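Local coordinates for Nitrate/nitrite binding protein NrtA (Synechocystis sp., PDB 2G29) that binds nitrate as the substrate-binding protein of the NrtABCD ABC transporter, which takes up nitrate and probably nitrite, at residues G38-A46 against C209-Q217; V219-T229 against R299-N308. All blocks are in the same frame, centred on the assembly; numbering follows the deposited sequence.

Interaction 1: G38-A46 against C209-Q217; sequences GFIALTDAA and CVGEPWPLQ. With NO3 (nitrate ion), chain B.
Leu42 overlaps both the indole of Trp214 and the bound nitrate: its CD2 meets the ring at the edge, in plane, 3.5 Å from Trp214 CD1, while its CD1 lies 3.2 Å from the nitrate nitrogen. This is the interdomain cleft of a type II periplasmic binding protein; strands 36-39 and 207-211 belong to different five-stranded sheets, so the bonds between the two segments join the two domains beside the ligand. Trp214 CG stands anti to its own carbonyl carbon (chi1 -47°), which lets NE1 donate a hydrogen bond to Ala41 O (2.9 Å), nearly along the C=O axis though bent at the hydrogen (144°). Pro213 CG packs over the centre of one indole face. Were Trp214 an alanine, Ala41 O would probably lose this donor and Leu42 CD2 the ring edge it rests against. Next along the chain, Thr43 N donates to Glu212 O (2.9 Å) from above the carbonyl plane, and a water donates a second hydrogen bond to the same oxygen while accepting one from Asp44 N. Glu212 is joined to Pro213 by a cis peptide. The carboxylate of Asp44 pairs with Lys240, itself a nitrate ligand, as is Trp73. Gly211 must lack a side chain, since a CB would collide with nitrate O1; its N donates to nitrate O2 at 3.1 Å in a nearly straight bond (168°), and weakly to O1.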
ATOM      1  N   GLY A  38      -0.470  -9.056  11.037  1.00 10.05           N
ATOM      2  CA  GLY A  38       0.865  -8.610  10.677  1.00  9.75           C
ATOM      3  C   GLY A  38       0.913  -7.202  10.114  1.00  9.99           C
ATOM      4  O   GLY A  38      -0.121  -6.672   9.642  1.00 10.10           O
ATOM      5  N   PHE A  39       2.077  -6.557  10.246  1.00  9.93           N
ATOM      6  CA  PHE A  39       2.284  -5.250   9.583  1.00  9.33           C
ATOM      7  C   PHE A  39       3.747  -5.152   9.172  1.00 11.71           C
ATOM      8  O   PHE A  39       4.601  -5.845   9.744  1.00 10.74           O
ATOM      9  CB  PHE A  39       1.943  -4.054  10.498  1.00 11.25           C
ATOM     10  CG  PHE A  39       2.959  -3.782  11.579  1.00 11.23           C
ATOM     11  CD1 PHE A  39       3.944  -2.803  11.402  1.00 12.45           C
ATOM     12  CD2 PHE A  39       2.939  -4.521  12.778  1.00 11.75           C
ATOM     13  CE1 PHE A  39       4.887  -2.558  12.396  1.00 12.39           C
ATOM     14  CE2 PHE A  39       3.863  -4.290  13.763  1.00 12.09           C
ATOM     15  CZ  PHE A  39       4.843  -3.313  13.587  1.00 12.96           C
ATOM     16  N   ILE A  40       4.009  -4.309   8.183  1.00 10.64           N
ATOM     17  CA  ILE A  40       5.363  -4.018   7.748  1.00 10.75           C
ATOM     18  C   ILE A  40       5.599  -2.579   8.268  1.00  9.80           C
ATOM     19  O   ILE A  40       4.642  -1.755   8.325  1.00 11.06           O
ATOM     20  CB  ILE A  40       5.479  -4.125   6.206  1.00 10.81           C
ATOM     21  CG1 ILE A  40       5.377  -5.594   5.749  1.00 14.84           C
ATOM     22  CG2 ILE A  40       6.790  -3.554   5.729  1.00 12.03           C
ATOM     23  CD1 ILE A  40       4.208  -6.347   6.285  1.00 21.57           C
ATOM     24  N   ALA A  41       6.833  -2.280   8.673  1.00 11.01           N
ATOM     25  CA  ALA A  41       7.163  -0.972   9.275  1.00 10.25           C
ATOM     26  C   ALA A  41       7.063   0.148   8.261  1.00 10.71           C
ATOM     27  O   ALA A  41       8.058   0.511   7.610  1.00 11.94           O
ATOM     28  CB  ALA A  41       8.571  -1.012   9.878  1.00 10.25           C
ATOM     29  N   LEU A  42       5.846   0.669   8.155  1.00  9.80           N
ATOM     30  CA  LEU A  42       5.440   1.723   7.230  1.00  9.87           C
ATOM     31  C   LEU A  42       4.366   2.576   7.890  1.00  9.84           C
ATOM     32  O   LEU A  42       3.501   2.034   8.583  1.00 11.94           O
ATOM     33  CB  LEU A  42       4.833   1.088   5.977  1.00 10.43           C
ATOM     34  CG  LEU A  42       5.826   0.234   5.200  1.00 10.43           C
ATOM     35  CD1 LEU A  42       5.066  -0.763   4.341  1.00 11.34           C
ATOM     36  CD2 LEU A  42       6.731   1.112   4.369  1.00  9.86           C
ATOM     37  N   THR A  43       4.380   3.880   7.623  1.00 10.36           N
ATOM     38  CA  THR A  43       3.403   4.772   8.222  1.00 11.33           C
ATOM     39  C   THR A  43       1.975   4.335   7.941  1.00 11.79           C
ATOM     40  O   THR A  43       1.103   4.516   8.801  1.00 12.41           O
ATOM     41  CB  THR A  43       3.616   6.188   7.738  1.00 11.65           C
ATOM     42  OG1 THR A  43       5.000   6.498   7.884  1.00 12.98           O
ATOM     43  CG2 THR A  43       2.804   7.175   8.609  1.00 10.49           C
ATOM     44  N   ASP A  44       1.707   3.743   6.776  1.00 11.07           N
ATOM     45  CA  ASP A  44       0.341   3.329   6.491  1.00 10.66           C
ATOM     46  C   ASP A  44      -0.149   2.089   7.264  1.00 10.58           C
ATOM     47  O   ASP A  44      -1.287   1.645   7.086  1.00 11.27           O
ATOM     48  CB  ASP A  44       0.079   3.200   4.979  1.00 10.31           C
ATOM     49  CG  ASP A  44       1.126   2.391   4.247  1.00 11.64           C
ATOM     50  OD1 ASP A  44       1.661   1.427   4.793  1.00 10.49           O
ATOM     51  OD2 ASP A  44       1.347   2.729   3.067  1.00 11.49           O
ATOM     52  N   ALA A  45       0.682   1.572   8.162  1.00 10.42           N
ATOM     53  CA  ALA A  45       0.271   0.513   9.086  1.00 10.77           C
ATOM     54  C   ALA A  45      -0.285   1.185  10.351  1.00 11.23           C
ATOM     55  O   ALA A  45      -0.796   0.509  11.227  1.00 12.72           O
ATOM     56  CB  ALA A  45       1.473  -0.346   9.471  1.00 12.41           C
ATOM     57  N   ALA A  46      -0.171   2.521  10.423  1.00 11.91           N
ATOM     58  CA  ALA A  46      -0.611   3.236  11.638  1.00 12.55           C
ATOM     59  C   ALA A  46      -1.967   2.841  12.203  1.00 13.29           C
ATOM     60  O   ALA A  46      -2.091   2.647  13.396  1.00 14.44           O
ATOM     61  CB  ALA A  46      -0.577   4.753  11.436  1.00 13.66           C
ATOM     62  N   CYS A 209      10.875   2.120  -5.200  1.00 10.18           N
ATOM     63  CA  CYS A 209       9.571   2.608  -4.784  1.00 10.10           C
ATOM     64  C   CYS A 209       9.207   1.900  -3.492  1.00 10.98           C
ATOM     65  O   CYS A 209       9.264   0.657  -3.432  1.00 10.57           O
ATOM     66  CB  CYS A 209       8.544   2.319  -5.876  1.00 10.86           C
ATOM     67  SG  CYS A 209       6.912   2.985  -5.515  1.00 10.91           S
ATOM     68  N   VAL A 210       8.816   2.689  -2.478  1.00 10.22           N
ATOM     69  CA  VAL A 210       8.528   2.146  -1.136  1.00 11.05           C
ATOM     70  C   VAL A 210       7.669   3.179  -0.389  1.00  9.80           C
ATOM     71  O   VAL A 210       7.665   4.345  -0.736  1.00 10.30           O
ATOM     72  CB  VAL A 210       9.879   1.920  -0.379  1.00 10.91           C
ATOM     73  CG1 VAL A 210      10.597   3.270  -0.159  1.00 11.42           C
ATOM     74  CG2 VAL A 210       9.678   1.223   0.963  1.00 11.70           C
ATOM     75  N   GLY A 211       6.905   2.745   0.606  1.00  9.87           N
ATOM     76  CA  GLY A 211       6.087   3.714   1.338  1.00  9.46           C
ATOM     77  C   GLY A 211       6.820   4.441   2.459  1.00 10.23           C
ATOM     78  O   GLY A 211       7.954   4.087   2.854  1.00 10.84           O
ATOM     79  N   GLU A 212       6.184   5.525   2.939  1.00 10.33           N
ATOM     80  CA  GLU A 212       6.763   6.277   4.054  1.00 10.57           C
ATOM     81  C   GLU A 212       6.985   5.286   5.209  1.00  9.62           C
ATOM     82  O   GLU A 212       6.216   4.329   5.390  1.00 10.09           O
ATOM     83  CB  GLU A 212       5.813   7.382   4.498  1.00 10.13           C
ATOM     84  CG  GLU A 212       5.504   8.485   3.466  1.00  8.82           C
ATOM     85  CD  GLU A 212       6.713   9.324   3.008  1.00  9.48           C
ATOM     86  OE1 GLU A 212       7.837   9.184   3.564  1.00 11.68           O
ATOM     87  OE2 GLU A 212       6.502  10.163   2.104  1.00 11.00           O
ATOM     88  N   PRO A 213       7.939   5.571   6.089  1.00  9.68           N
ATOM     89  CA  PRO A 213       8.833   6.741   6.142  1.00  9.74           C
ATOM     90  C   PRO A 213      10.110   6.654   5.308  1.00  9.69           C
ATOM     91  O   PRO A 213      10.940   7.566   5.350  1.00 11.01           O
ATOM     92  CB  PRO A 213       9.164   6.800   7.634  1.00 10.57           C
ATOM     93  CG  PRO A 213       9.401   5.302   7.949  1.00 10.17           C
ATOM     94  CD  PRO A 213       8.191   4.648   7.225  1.00  9.43           C
ATOM     95  N   TRP A 214      10.258   5.609   4.502  1.00 10.77           N
ATOM     96  CA  TRP A 214      11.543   5.432   3.835  1.00  9.57           C
ATOM     97  C   TRP A 214      11.957   6.455   2.791  1.00 10.89           C
ATOM     98  O   TRP A 214      13.159   6.718   2.668  1.00 10.50           O
ATOM     99  CB  TRP A 214      11.646   3.945   3.388  1.00 10.14           C
ATOM    100  CG  TRP A 214      11.246   2.993   4.505  1.00  9.74           C
ATOM    101  CD1 TRP A 214      10.070   2.278   4.581  1.00  9.61           C
ATOM    102  CD2 TRP A 214      11.941   2.735   5.753  1.00 10.25           C
ATOM    103  NE1 TRP A 214       9.993   1.601   5.767  1.00 10.68           N
ATOM    104  CE2 TRP A 214      11.127   1.861   6.503  1.00 10.44           C
ATOM    105  CE3 TRP A 214      13.163   3.169   6.300  1.00 10.63           C
ATOM    106  CZ2 TRP A 214      11.496   1.393   7.779  1.00 11.51           C
ATOM    107  CZ3 TRP A 214      13.537   2.710   7.577  1.00 10.30           C
ATOM    108  CH2 TRP A 214      12.703   1.830   8.293  1.00 11.43           C
ATOM    109  N   PRO A 215      10.995   7.072   2.061  1.00 10.57           N
ATOM    110  CA  PRO A 215      11.411   8.091   1.077  1.00 10.58           C
ATOM    111  C   PRO A 215      12.031   9.276   1.836  1.00 11.27           C
ATOM    112  O   PRO A 215      13.051   9.794   1.447  1.00 11.10           O
ATOM    113  CB  PRO A 215      10.090   8.478   0.411  1.00 10.74           C
ATOM    114  CG  PRO A 215       9.306   7.140   0.438  1.00 10.78           C
ATOM    115  CD  PRO A 215       9.586   6.680   1.864  1.00 12.03           C
ATOM    116  N   LEU A 216      11.401   9.714   2.921  1.00 10.39           N
ATOM    117  CA  LEU A 216      11.968  10.847   3.644  1.00 11.96           C
ATOM    118  C   LEU A 216      13.282  10.455   4.305  1.00 11.09           C
ATOM    119  O   LEU A 216      14.213  11.270   4.352  1.00 11.94           O
ATOM    120  CB  LEU A 216      10.978  11.383   4.685  1.00 11.82           C
ATOM    121  CG  LEU A 216      11.512  12.568   5.549  1.00 11.09           C
ATOM    122  CD1 LEU A 216      12.058  13.708   4.695  1.00 11.67           C
ATOM    123  CD2 LEU A 216      10.381  13.110   6.401  1.00 12.08           C
ATOM    124  N   GLN A 217      13.399   9.217   4.809  1.00 10.72           N
ATOM    125  CA  GLN A 217      14.638   8.839   5.437  1.00 10.65           C
ATOM    126  C   GLN A 217      15.755   8.867   4.394  1.00 10.85           C
ATOM    127  O   GLN A 217      16.885   9.227   4.686  1.00 10.99           O
ATOM    128  CB  GLN A 217      14.526   7.450   6.053  1.00 13.25           C
ATOM    129  CG  GLN A 217      15.872   7.024   6.650  1.00 12.10           C
ATOM    130  CD  GLN A 217      15.791   5.751   7.451  1.00 13.05           C
ATOM    131  OE1 GLN A 217      16.131   4.672   6.959  1.00 13.11           O
ATOM    132  NE2 GLN A 217      15.318   5.864   8.692  1.00 12.00           N
TER
HETATM  133  N   NO3 B 700       5.803  -0.300   1.266  1.00 13.58           N
HETATM  134  O1  NO3 B 700       4.938   0.734   1.483  1.00 11.55           O
HETATM  135  O2  NO3 B 700       7.138  -0.301   1.036  1.00 13.12           O
HETATM  136  O3  NO3 B 700       5.183  -1.685   1.228  1.00 12.31           O
HETATM  137  O   HOH W   1       3.645   4.052   4.379  1.00 11.94           O

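Interaction 2: V219-T229 against R299-N308; sequences VNQGVGYQALT and RSKGIYNFGN
Arg299 turns the edge of its guanidinium to the amide end of Gln226, with Val219 CG2 also near that plane. Its NH1 has a carboxylate partner beyond the two segments, and its NH2 donates to Asn305 O at 2.8 Å, from above that carbonyl plane, so the group is tied back to its own segment as well. Tyr304 follows, crossing Thr229 at about a right angle: Thr229 CG2 lies over the ring face, 4.3 Å from the centroid, a CH-pi contact. Asn305 forms an Asx turn, its OD1 accepting from Gly307 N (3.0 Å); CG is anti to the backbone N (chi1 173°), which carries ND2 to Val219 CG1 at 3.6 Å, and a water links ND2 to Asn220 OD1. Phe306 supplies the backbone hydrogen bond across the contact, its O taking Gln226 N at 2.9 Å, straight (179°) and in the carbonyl plane. Its ring receives Gln226 CG over one face, 3.9 Å from the centroid. At Gly307, positive phi and the nearness of Val219 CG1 leave little room for a CB. Asn308 ends the run with ND2 3.8 Å above the centre of the Tyr225 ring, planes 38° apart; ND2 hydrogen-bonds to Lys135 O and Tyr225 OH to Tyr134 O. A largely irregular chain thus covers 225-229, the outermost strand of a five-stranded mixed sheet, which carries a classic beta bulge at Ala227 and Leu228 opposite Ile128.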
ATOM      1  N   VAL A 219      16.054  10.878   1.866  1.00 11.94           N
ATOM      2  CA  VAL A 219      16.414  12.287   1.700  1.00 13.43           C
ATOM      3  C   VAL A 219      17.218  12.784   2.902  1.00 12.38           C
ATOM      4  O   VAL A 219      18.305  13.379   2.757  1.00 13.68           O
ATOM      5  CB  VAL A 219      15.138  13.136   1.525  1.00 13.28           C
ATOM      6  CG1 VAL A 219      15.465  14.641   1.642  1.00 14.29           C
ATOM      7  CG2 VAL A 219      14.501  12.863   0.154  1.00 13.52           C
ATOM      8  N   ASN A 220      16.721  12.510   4.099  1.00 11.69           N
ATOM      9  CA  ASN A 220      17.415  12.997   5.272  1.00 11.74           C
ATOM     10  C   ASN A 220      18.790  12.394   5.475  1.00 13.57           C
ATOM     11  O   ASN A 220      19.671  13.075   6.010  1.00 14.21           O
ATOM     12  CB  ASN A 220      16.550  12.816   6.541  1.00 11.59           C
ATOM     13  CG  ASN A 220      15.358  13.775   6.598  1.00 11.36           C
ATOM     14  OD1 ASN A 220      15.342  14.774   5.920  1.00 13.27           O
ATOM     15  ND2 ASN A 220      14.360  13.460   7.427  1.00 12.06           N
ATOM     16  N   GLN A 221      18.978  11.144   5.062  1.00 12.90           N
ATOM     17  CA  GLN A 221      20.294  10.537   5.188  1.00 14.03           C
ATOM     18  C   GLN A 221      21.213  10.935   4.032  1.00 15.04           C
ATOM     19  O   GLN A 221      22.408  10.648   4.060  1.00 16.38           O
ATOM     20  CB  GLN A 221      20.170   9.000   5.300  1.00 14.49           C
ATOM     21  CG  GLN A 221      19.569   8.587   6.631  1.00 14.48           C
ATOM     22  CD  GLN A 221      19.666   7.109   6.950  1.00 14.04           C
ATOM     23  OE1 GLN A 221      19.024   6.630   7.890  1.00 16.66           O
ATOM     24  NE2 GLN A 221      20.461   6.383   6.193  1.00 14.41           N
ATOM     25  N   GLY A 222      20.643  11.592   3.017  1.00 13.84           N
ATOM     26  CA  GLY A 222      21.424  12.028   1.871  1.00 15.95           C
ATOM     27  C   GLY A 222      21.906  10.917   0.975  1.00 15.38           C
ATOM     28  O   GLY A 222      22.925  11.071   0.299  1.00 19.58           O
ATOM     29  N   VAL A 223      21.185   9.801   0.950  1.00 15.02           N
ATOM     30  CA  VAL A 223      21.628   8.667   0.144  1.00 13.80           C
ATOM     31  C   VAL A 223      20.844   8.500  -1.137  1.00 14.98           C
ATOM     32  O   VAL A 223      20.995   7.500  -1.842  1.00 14.77           O
ATOM     33  CB  VAL A 223      21.601   7.337   0.952  1.00 14.81           C
ATOM     34  CG1 VAL A 223      22.568   7.473   2.135  1.00 15.44           C
ATOM     35  CG2 VAL A 223      20.192   7.037   1.452  1.00 16.23           C
ATOM     36  N   GLY A 224      20.041   9.508  -1.450  1.00 13.29           N
ATOM     37  CA  GLY A 224      19.261   9.499  -2.680  1.00 13.48           C
ATOM     38  C   GLY A 224      18.340  10.697  -2.662  1.00 14.12           C
ATOM     39  O   GLY A 224      18.368  11.473  -1.709  1.00 14.07           O
ATOM     40  N   TYR A 225      17.583  10.905  -3.735  1.00 13.37           N
ATOM     41  CA  TYR A 225      16.589  11.981  -3.754  1.00 12.80           C
ATOM     42  C   TYR A 225      15.259  11.422  -4.261  1.00 12.62           C
ATOM     43  O   TYR A 225      15.195  10.314  -4.779  1.00 13.10           O
ATOM     44  CB  TYR A 225      17.048  13.183  -4.598  1.00 13.10           C
ATOM     45  CG  TYR A 225      17.034  13.009  -6.101  1.00 12.68           C
ATOM     46  CD1 TYR A 225      15.978  13.512  -6.862  1.00 13.44           C
ATOM     47  CD2 TYR A 225      18.114  12.415  -6.767  1.00 13.02           C
ATOM     48  CE1 TYR A 225      16.000  13.443  -8.246  1.00 14.86           C
ATOM     49  CE2 TYR A 225      18.151  12.340  -8.150  1.00 14.48           C
ATOM     50  CZ  TYR A 225      17.100  12.856  -8.891  1.00 12.93           C
ATOM     51  OH  TYR A 225      17.122  12.836 -10.267  1.00 15.59           O
ATOM     52  N   GLN A 226      14.193  12.178  -4.057  1.00 12.45           N
ATOM     53  CA  GLN A 226      12.870  11.726  -4.436  1.00 12.44           C
ATOM     54  C   GLN A 226      12.383  12.349  -5.714  1.00 12.23           C
ATOM     55  O   GLN A 226      12.427  13.565  -5.861  1.00 12.99           O
ATOM     56  CB  GLN A 226      11.877  12.008  -3.291  1.00 12.74           C
ATOM     57  CG  GLN A 226      10.448  11.487  -3.572  1.00 12.59           C
ATOM     58  CD  GLN A 226       9.631  11.211  -2.310  1.00 11.04           C
ATOM     59  OE1 GLN A 226       8.473  10.771  -2.384  1.00 14.63           O
ATOM     60  NE2 GLN A 226      10.224  11.435  -1.169  1.00  8.61           N
ATOM     61  N   ALA A 227      11.935  11.501  -6.634  1.00 12.96           N
ATOM     62  CA  ALA A 227      11.404  11.943  -7.926  1.00 12.44           C
ATOM     63  C   ALA A 227       9.957  12.410  -7.772  1.00 12.53           C
ATOM     64  O   ALA A 227       9.553  13.428  -8.336  1.00 12.97           O
ATOM     65  CB  ALA A 227      11.497  10.790  -8.941  1.00 11.72           C
ATOM     66  N   LEU A 228       9.174  11.683  -6.971  1.00 12.57           N
ATOM     67  CA  LEU A 228       7.773  12.025  -6.764  1.00 12.54           C
ATOM     68  C   LEU A 228       7.224  11.232  -5.596  1.00 12.91           C
ATOM     69  O   LEU A 228       7.836  10.237  -5.163  1.00 11.16           O
ATOM     70  CB  LEU A 228       6.944  11.657  -8.015  1.00 13.37           C
ATOM     71  CG  LEU A 228       7.002  10.155  -8.363  1.00 13.41           C
ATOM     72  CD1 LEU A 228       5.813   9.425  -7.751  1.00 16.77           C
ATOM     73  CD2 LEU A 228       6.984   9.990  -9.892  1.00 16.45           C
ATOM     74  N   THR A 229       6.095  11.719  -5.077  1.00 11.56           N
ATOM     75  CA  THR A 229       5.312  11.026  -4.062  1.00 11.66           C
ATOM     76  C   THR A 229       4.136  10.495  -4.901  1.00 12.90           C
ATOM     77  O   THR A 229       3.647  11.148  -5.832  1.00 11.64           O
ATOM     78  CB  THR A 229       4.929  11.952  -2.893  1.00 10.24           C
ATOM     79  OG1 THR A 229       4.252  11.175  -1.900  1.00 11.48           O
ATOM     80  CG2 THR A 229       4.039  13.114  -3.366  1.00 12.16           C
ATOM     81  N   ARG A 299       6.168  14.113   6.487  1.00 11.01           N
ATOM     82  CA  ARG A 299       5.300  13.585   5.455  1.00 11.17           C
ATOM     83  C   ARG A 299       3.885  13.351   5.960  1.00 11.01           C
ATOM     84  O   ARG A 299       2.922  13.456   5.200  1.00 12.62           O
ATOM     85  CB  ARG A 299       5.896  12.291   4.866  1.00 10.50           C
ATOM     86  CG  ARG A 299       7.296  12.465   4.282  1.00 11.20           C
ATOM     87  CD  ARG A 299       7.330  13.491   3.169  1.00 11.54           C
ATOM     88  NE  ARG A 299       8.655  13.685   2.581  1.00 12.18           N
ATOM     89  CZ  ARG A 299       9.208  12.930   1.645  1.00 11.12           C
ATOM     90  NH1 ARG A 299       8.566  11.873   1.165  1.00 11.35           N
ATOM     91  NH2 ARG A 299      10.398  13.273   1.148  1.00 11.49           N
ATOM     92  N   SER A 300       3.746  13.005   7.239  1.00 11.85           N
ATOM     93  CA  SER A 300       2.449  12.800   7.884  1.00 12.80           C
ATOM     94  C   SER A 300       1.659  14.120   8.040  1.00 15.47           C
ATOM     95  O   SER A 300       0.495  14.113   8.468  1.00 18.03           O
ATOM     96  CB  SER A 300       2.654  12.127   9.241  1.00 13.71           C
ATOM     97  OG  SER A 300       3.021  10.759   9.058  1.00 14.82           O
ATOM     98  N   LYS A 301       2.303  15.229   7.678  1.00 15.79           N
ATOM     99  CA  LYS A 301       1.689  16.573   7.690  1.00 15.61           C
ATOM    100  C   LYS A 301       1.673  17.156   6.282  1.00 15.42           C
ATOM    101  O   LYS A 301       1.322  18.324   6.087  1.00 17.40           O
ATOM    102  CB  LYS A 301       2.464  17.523   8.591  1.00 17.81           C
ATOM    103  CG  LYS A 301       2.344  17.256  10.054  1.00 21.04           C
ATOM    104  CD  LYS A 301       0.928  17.461  10.519  1.00 27.60           C
ATOM    105  CE  LYS A 301       0.887  18.055  11.917  1.00 28.56           C
ATOM    106  NZ  LYS A 301      -0.531  18.169  12.338  1.00 29.01           N
ATOM    107  N   GLY A 302       2.075  16.362   5.288  1.00 15.18           N
ATOM    108  CA  GLY A 302       2.055  16.860   3.917  1.00 14.59           C
ATOM    109  C   GLY A 302       3.169  17.839   3.580  1.00 15.09           C
ATOM    110  O   GLY A 302       3.056  18.625   2.633  1.00 15.51           O
ATOM    111  N   ILE A 303       4.255  17.796   4.346  1.00 13.29           N
ATOM    112  CA  ILE A 303       5.403  18.670   4.105  1.00 14.60           C
ATOM    113  C   ILE A 303       6.418  17.832   3.338  1.00 13.51           C
ATOM    114  O   ILE A 303       6.936  16.840   3.879  1.00 13.56           O
ATOM    115  CB  ILE A 303       6.033  19.160   5.409  1.00 16.09           C
ATOM    116  CG1 ILE A 303       4.992  19.949   6.188  1.00 18.25           C
ATOM    117  CG2 ILE A 303       7.283  19.994   5.102  1.00 16.77           C
ATOM    118  CD1 ILE A 303       5.443  20.297   7.590  1.00 20.87           C
ATOM    119  N   TYR A 304       6.735  18.257   2.117  1.00 13.84           N
ATOM    120  CA  TYR A 304       7.629  17.494   1.258  1.00 13.52           C
ATOM    121  C   TYR A 304       8.979  18.059   0.876  1.00 14.00           C
ATOM    122  O   TYR A 304       9.054  19.053   0.136  1.00 14.40           O
ATOM    123  CB  TYR A 304       6.908  17.148  -0.061  1.00 13.19           C
ATOM    124  CG  TYR A 304       5.799  16.142   0.096  1.00 11.65           C
ATOM    125  CD1 TYR A 304       4.459  16.531   0.272  1.00 13.19           C
ATOM    126  CD2 TYR A 304       6.096  14.784   0.108  1.00 11.62           C
ATOM    127  CE1 TYR A 304       3.451  15.580   0.460  1.00 10.88           C
ATOM    128  CE2 TYR A 304       5.088  13.820   0.288  1.00 12.82           C
ATOM    129  CZ  TYR A 304       3.785  14.225   0.463  1.00 13.48           C
ATOM    130  OH  TYR A 304       2.783  13.302   0.654  1.00 15.09           O
ATOM    131  N   ASN A 305      10.037  17.434   1.369  1.00 13.01           N
ATOM    132  CA  ASN A 305      11.398  17.791   0.961  1.00 12.50           C
ATOM    133  C   ASN A 305      11.878  16.573   0.155  1.00 13.17           C
ATOM    134  O   ASN A 305      12.102  15.487   0.724  1.00 12.91           O
ATOM    135  CB  ASN A 305      12.328  18.023   2.174  1.00 14.58           C
ATOM    136  CG  ASN A 305      13.779  18.223   1.755  1.00 15.61           C
ATOM    137  OD1 ASN A 305      14.062  18.556   0.602  1.00 16.31           O
ATOM    138  ND2 ASN A 305      14.694  18.038   2.680  1.00 17.82           N
ATOM    139  N   PHE A 306      12.022  16.761  -1.156  1.00 12.67           N
ATOM    140  CA  PHE A 306      12.478  15.708  -2.054  1.00 13.34           C
ATOM    141  C   PHE A 306      14.011  15.644  -2.179  1.00 13.88           C
ATOM    142  O   PHE A 306      14.533  14.770  -2.845  1.00 14.31           O
ATOM    143  CB  PHE A 306      11.897  15.869  -3.469  1.00 13.75           C
ATOM    144  CG  PHE A 306      10.428  15.526  -3.605  1.00 14.06           C
ATOM    145  CD1 PHE A 306       9.695  14.937  -2.569  1.00 12.37           C
ATOM    146  CD2 PHE A 306       9.787  15.748  -4.816  1.00 14.61           C
ATOM    147  CE1 PHE A 306       8.333  14.570  -2.772  1.00 15.08           C
ATOM    148  CE2 PHE A 306       8.452  15.387  -5.002  1.00 16.14           C
ATOM    149  CZ  PHE A 306       7.727  14.791  -3.978  1.00 13.41           C
ATOM    150  N   GLY A 307      14.730  16.565  -1.536  1.00 15.38           N
ATOM    151  CA  GLY A 307      16.181  16.542  -1.630  1.00 15.59           C
ATOM    152  C   GLY A 307      16.708  17.128  -2.924  1.00 16.63           C
ATOM    153  O   GLY A 307      15.964  17.753  -3.687  1.00 17.21           O
ATOM    154  N   ASN A 308      17.994  16.929  -3.166  1.00 18.72           N
ATOM    155  CA  ASN A 308      18.629  17.401  -4.384  1.00 19.32           C
ATOM    156  C   ASN A 308      18.437  18.891  -4.624  1.00 21.30           C
ATOM    157  O   ASN A 308      18.284  19.317  -5.768  1.00 21.39           O
ATOM    158  CB  ASN A 308      18.086  16.623  -5.576  1.00 19.36           C
ATOM    159  CG  ASN A 308      18.977  16.721  -6.764  1.00 20.75           C
ATOM    160  OD1 ASN A 308      20.183  16.941  -6.617  1.00 23.28           O
ATOM    161  ND2 ASN A 308      18.410  16.540  -7.954  1.00 19.58           N
TER
HETATM  162  O   HOH W   2      13.853  17.065   5.412  1.00 15.58           O
HETATM  163  O   HOH W   3      18.841  14.313  -1.588  1.00 21.34           O

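Interaction 1 is buried throughout, its centre about 9 Å from that of the chain; interaction 2, centred about 18 Å out, has partly exposed members such as Val219, Asn305 and Asn308. They share helix 214-221 and the same five-stranded sheet: interaction 1 uses the inner strand 207-211, interaction 2 the outermost strand 225-229. Interaction 1 spans two domains through an indole N-H and a backbone N-H, each given to a backbone carbonyl, with a water and the anion beside them; interaction 2 buries twice the area (527 against 264 Å²), chiefly with aromatic faces and aliphatic carbons. The Glu212 OE2 to Arg299 NH1 salt bridge, 2.8 Å, connects them directly, and Pro215 CB packs against Arg299 NH1 beside it.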